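Local coordinates for protein halotolerant alpha-type carbonic anhydrase (dCA II) (Dunaliella salina, PDB 1Y7W) that catalyses the reversible hydration of carbon dioxide to bicarbonate as a zinc-dependent alpha-type carbonic anhydrase that tolerates high salt, at residues 18-22 and 267-271; 95-99 and 200-206. One frame throughout, in Å; residues are numbered along the deposited sequence.

Interaction 1: residues 18-22 and 267-271; sequences NPNDG and HAGAD
The Asn18-Pro19 peptide lies over one face of the His267 imidazole, where the first modelled residues meet a type I beta turn, His267 to Ala270, that follows helix 253-266 of the alpha-carbonic anhydrase fold. The turn is closed by its own backbone bond, Ala270 N to His267 O, 3.0 Å.

Packing over the ring face comes first. Pro19 N sits 3.9 Å above the imidazole plane, over the ring's centre, while Asn18 C is displaced toward the rim. With CG anti to its carbonyl carbon (chi1 -49°), the His267 ring swings to the side of its own backbone N and turns a face to the incoming chain. Asn18 CB comes to 3.2 Å from His267 ND1, and the amide beyond it runs past the histidine side chain in the opposite direction, its plane only 17° from that of the ring.

Polar contact is slighter: Asn18 OD1 comes to 3.4 Å from Gly269 N. Outside the two segments, His267 NE2 is hydrogen-bonded to Glu98 OE1, a bond that probably limits rotation of the ring against Pro19, and Asp271 OD2 takes the backbone N-H of Tyr25.

Apolar packing completes the contact. Pro19 CG spans two neighbours, lying 3.7 Å from His267 CD2 and pressing more tightly than usual carbon contact on the methyl of Ala270, CG to CB 3.3 Å.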
loop_
_atom_site.group_PDB
_atom_site.type_symbol
_atom_site.label_atom_id
_atom_site.label_comp_id
_atom_site.label_asym_id
_atom_site.label_seq_id
_atom_site.Cartn_x
_atom_site.Cartn_y
_atom_site.Cartn_z
ATOM N N ASN A 18 11.034 4.581 -17.025
ATOM C CA ASN A 18 12.108 3.583 -16.690
ATOM C C ASN A 18 11.911 2.728 -15.402
ATOM O O ASN A 18 12.479 1.629 -15.311
ATOM C CB ASN A 18 13.518 4.242 -16.551
ATOM C CG ASN A 18 13.737 5.499 -17.418
ATOM O OD1 ASN A 18 13.159 6.567 -17.161
ATOM N ND2 ASN A 18 14.622 5.382 -18.416
ATOM N N PRO A 19 11.149 3.217 -14.384
ATOM C CA PRO A 19 10.946 2.446 -13.134
ATOM C C PRO A 19 10.162 1.138 -13.287
ATOM O O PRO A 19 10.485 0.114 -12.671
ATOM C CB PRO A 19 10.162 3.415 -12.220
ATOM C CG PRO A 19 10.313 4.745 -12.846
ATOM C CD PRO A 19 10.363 4.463 -14.340
ATOM N N ASN A 20 9.101 1.212 -14.084
ATOM C CA ASN A 20 8.212 0.082 -14.323
ATOM C C ASN A 20 8.548 -0.436 -15.699
ATOM O O ASN A 20 9.088 0.292 -16.539
ATOM C CB ASN A 20 6.759 0.550 -14.291
ATOM C CG ASN A 20 6.496 1.595 -13.190
ATOM O OD1 ASN A 20 6.456 1.271 -11.996
ATOM N ND2 ASN A 20 6.327 2.856 -13.603
ATOM N N ASP A 21 8.203 -1.681 -15.974
ATOM C CA ASP A 21 8.592 -2.160 -17.278
ATOM C C ASP A 21 7.666 -2.010 -18.464
ATOM O O ASP A 21 7.981 -1.281 -19.426
ATOM C CB ASP A 21 9.107 -3.584 -17.143
ATOM C CG ASP A 21 10.586 -3.601 -16.769
ATOM O OD1 ASP A 21 11.392 -3.104 -17.599
ATOM O OD2 ASP A 21 10.938 -4.078 -15.654
ATOM N N GLY A 22 6.529 -2.671 -18.426
ATOM C CA GLY A 22 5.653 -2.554 -19.578
ATOM C C GLY A 22 4.596 -1.469 -19.481
ATOM O O GLY A 22 3.728 -1.421 -20.364
ATOM N N HIS A 267 15.257 7.914 -11.998
ATOM C CA HIS A 267 14.941 7.801 -13.421
ATOM C C HIS A 267 14.352 9.152 -13.843
ATOM O O HIS A 267 13.268 9.542 -13.403
ATOM C CB HIS A 267 13.868 6.699 -13.691
ATOM C CG HIS A 267 14.143 5.375 -13.038
ATOM N ND1 HIS A 267 14.879 4.373 -13.650
ATOM C CD2 HIS A 267 13.830 4.908 -11.804
ATOM C CE1 HIS A 267 15.017 3.355 -12.815
ATOM N NE2 HIS A 267 14.392 3.657 -11.689
ATOM N N ALA A 268 15.056 9.871 -14.705
ATOM C CA ALA A 268 14.578 11.178 -15.183
ATOM C C ALA A 268 13.231 11.083 -15.900
ATOM O O ALA A 268 12.488 12.065 -15.973
ATOM C CB ALA A 268 15.636 11.817 -16.125
ATOM N N GLY A 269 12.903 9.902 -16.408
ATOM C CA GLY A 269 11.617 9.748 -17.083
ATOM C C GLY A 269 10.531 9.103 -16.219
ATOM O O GLY A 269 9.502 8.663 -16.713
ATOM N N ALA A 270 10.727 9.071 -14.916
ATOM C CA ALA A 270 9.759 8.423 -14.047
ATOM C C ALA A 270 8.549 9.314 -13.817
ATOM O O ALA A 270 8.626 10.547 -13.953
ATOM C CB ALA A 270 10.447 8.050 -12.707
ATOM N N ASP A 271 7.411 8.694 -13.497
ATOM C CA ASP A 271 6.214 9.480 -13.214
ATOM C C ASP A 271 6.279 9.771 -11.728
ATOM O O ASP A 271 6.365 8.852 -10.884
ATOM C CB ASP A 271 4.931 8.693 -13.531
ATOM C CG ASP A 271 4.733 8.482 -15.029
ATOM O OD1 ASP A 271 4.635 9.505 -15.769
ATOM O OD2 ASP A 271 4.700 7.305 -15.451
#

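Interaction 2: residues 95-99 and 200-206; sequences VDLEQ and SYGDTGV
A G1 beta bulge opens this contact: Gly205, at positive phi, and Val206 both face Val95. Val95 and Val206 form an antiparallel hydrogen-bonded pair, Val95 N to Val206 O at 2.9 Å and Val206 N to Val95 O at 3.0 Å. The carboxylate of Asp96 takes the bulge's N-H, with Gly205 N meeting OD1 at 2.9 Å nearly along the C-O axis; Thr204 CB packs 3.4 Å from the same oxygen. A leucine at Asp96 would probably leave the Gly205 N-H without this acceptor and the bulge less firmly held.

Leu97 centres an inverse gamma turn and is gripped through its backbone: its N reaches Asp203 O at 2.8 Å, and its O receives Gly202 N at 2.7 Å, in the carbonyl plane. A chi1 of -64° sets CG beside the backbone N, and from there the side chain crosses that of Val206 at about a right angle, CG to CG2 4.0 Å, and also packs on Ile190 of helix 181-195. A water donates to both Glu98 OE1 and Gly202 O. Main-chain bonds thus set the pairing of the two loops, while one carboxylate oxygen serves the N-H at the bulge.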
loop_
_atom_site.group_PDB
_atom_site.type_symbol
_atom_site.label_atom_id
_atom_site.label_comp_id
_atom_site.label_asym_id
_atom_site.label_seq_id
_atom_site.Cartn_x
_atom_site.Cartn_y
_atom_site.Cartn_z
ATOM N N VAL A 95 15.097 0.203 1.930
ATOM C CA VAL A 95 14.186 0.982 1.088
ATOM C C VAL A 95 14.786 1.059 -0.328
ATOM O O VAL A 95 16.016 1.006 -0.496
ATOM C CB VAL A 95 13.967 2.374 1.698
ATOM C CG1 VAL A 95 15.295 3.120 1.808
ATOM C CG2 VAL A 95 12.976 3.180 0.846
ATOM N N ASP A 96 13.926 1.092 -1.341
ATOM C CA ASP A 96 14.421 1.215 -2.710
ATOM C C ASP A 96 14.358 2.725 -3.012
ATOM O O ASP A 96 13.302 3.391 -2.811
ATOM C CB ASP A 96 13.526 0.425 -3.695
ATOM C CG ASP A 96 13.729 -1.119 -3.610
ATOM O OD1 ASP A 96 14.624 -1.583 -2.851
ATOM O OD2 ASP A 96 12.975 -1.845 -4.326
ATOM N N LEU A 97 15.479 3.283 -3.473
ATOM C CA LEU A 97 15.487 4.697 -3.766
ATOM C C LEU A 97 15.024 4.979 -5.202
ATOM O O LEU A 97 15.821 5.318 -6.089
ATOM C CB LEU A 97 16.891 5.276 -3.514
ATOM C CG LEU A 97 17.314 5.181 -2.044
ATOM C CD1 LEU A 97 18.667 5.956 -1.859
ATOM C CD2 LEU A 97 16.191 5.768 -1.106
ATOM N N GLU A 98 13.734 4.774 -5.440
ATOM C CA GLU A 98 13.155 5.052 -6.745
ATOM C C GLU A 98 11.672 5.242 -6.529
ATOM O O GLU A 98 11.170 5.213 -5.388
ATOM C CB GLU A 98 13.405 3.890 -7.731
ATOM C CG GLU A 98 12.793 2.547 -7.294
ATOM C CD GLU A 98 13.148 1.401 -8.266
ATOM O OE1 GLU A 98 13.903 1.620 -9.245
ATOM O OE2 GLU A 98 12.631 0.271 -8.064
ATOM N N GLN A 99 10.967 5.454 -7.617
ATOM C CA GLN A 99 9.506 5.646 -7.539
ATOM C C GLN A 99 8.810 4.636 -6.592
ATOM O O GLN A 99 9.099 3.434 -6.679
ATOM C CB GLN A 99 8.924 5.493 -8.945
ATOM C CG GLN A 99 7.409 5.828 -9.074
ATOM C CD GLN A 99 6.843 5.354 -10.418
ATOM O OE1 GLN A 99 6.678 6.131 -11.365
ATOM N NE2 GLN A 99 6.558 4.088 -10.507
ATOM N N SER A 200 23.037 6.266 -3.297
ATOM C CA SER A 200 22.732 7.103 -4.473
ATOM C C SER A 200 21.297 6.829 -4.885
ATOM O O SER A 200 20.805 5.748 -4.640
ATOM C CB SER A 200 23.652 6.755 -5.665
ATOM O OG SER A 200 24.995 7.015 -5.306
ATOM N N TYR A 201 20.627 7.817 -5.481
ATOM C CA TYR A 201 19.272 7.585 -5.970
ATOM C C TYR A 201 19.338 6.429 -6.970
ATOM O O TYR A 201 20.293 6.334 -7.746
ATOM C CB TYR A 201 18.760 8.811 -6.686
ATOM C CG TYR A 201 18.641 10.032 -5.793
ATOM C CD1 TYR A 201 17.959 9.962 -4.588
ATOM C CD2 TYR A 201 19.172 11.283 -6.194
ATOM C CE1 TYR A 201 17.780 11.052 -3.801
ATOM C CE2 TYR A 201 19.001 12.412 -5.393
ATOM C CZ TYR A 201 18.300 12.288 -4.201
ATOM O OH TYR A 201 18.068 13.368 -3.358
ATOM N N GLY A 202 18.312 5.570 -6.993
ATOM C CA GLY A 202 18.355 4.453 -7.904
ATOM C C GLY A 202 18.875 3.196 -7.189
ATOM O O GLY A 202 18.621 2.078 -7.661
ATOM N N ASP A 203 19.601 3.365 -6.087
ATOM C CA ASP A 203 20.061 2.202 -5.322
ATOM C C ASP A 203 18.822 1.496 -4.721
ATOM O O ASP A 203 17.858 2.137 -4.308
ATOM C CB ASP A 203 20.953 2.622 -4.156
ATOM C CG ASP A 203 22.342 3.039 -4.603
ATOM O OD1 ASP A 203 23.152 3.332 -3.708
ATOM O OD2 ASP A 203 22.600 3.058 -5.829
ATOM N N THR A 204 18.860 0.169 -4.679
ATOM C CA THR A 204 17.774 -0.582 -4.095
ATOM C C THR A 204 18.269 -1.295 -2.836
ATOM O O THR A 204 19.473 -1.495 -2.676
ATOM C CB THR A 204 17.173 -1.603 -5.100
ATOM O OG1 THR A 204 18.191 -2.486 -5.596
ATOM C CG2 THR A 204 16.494 -0.879 -6.268
ATOM N N GLY A 205 17.355 -1.601 -1.914
ATOM C CA GLY A 205 17.739 -2.315 -0.699
ATOM C C GLY A 205 18.699 -1.605 0.236
ATOM O O GLY A 205 19.561 -2.236 0.849
ATOM N N VAL A 206 18.542 -0.291 0.348
ATOM C CA VAL A 206 19.349 0.577 1.196
ATOM C C VAL A 206 18.889 0.412 2.663
ATOM O O VAL A 206 17.723 0.568 2.981
ATOM C CB VAL A 206 19.138 2.060 0.724
ATOM C CG1 VAL A 206 19.808 3.102 1.680
ATOM C CG2 VAL A 206 19.645 2.163 -0.743
HETATM O O HOH W 1 16.733 1.728 -9.524
#

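In the fold
From the N terminus, the modelled chain starts in interaction 1, whose partner arrives 245 residues later, just beyond helix 253-266; this contact closes the longer loop of the two. Nested inside it, interaction 2 joins the loop after strand 94-95 to the one between helix 181-195 and strand 206-207, closing a loop of about 100 residues. The centres are 13 Å apart, and the two contacts touch, His267 of one against Glu98 of the other. Together they connect the N-terminal segment, the surface loops and both long helices, on one side of the chain's centre. The side chains of Pro19 and Asp96 each lie about 13 Å from the zinc, which His130, His132 and His150 hold.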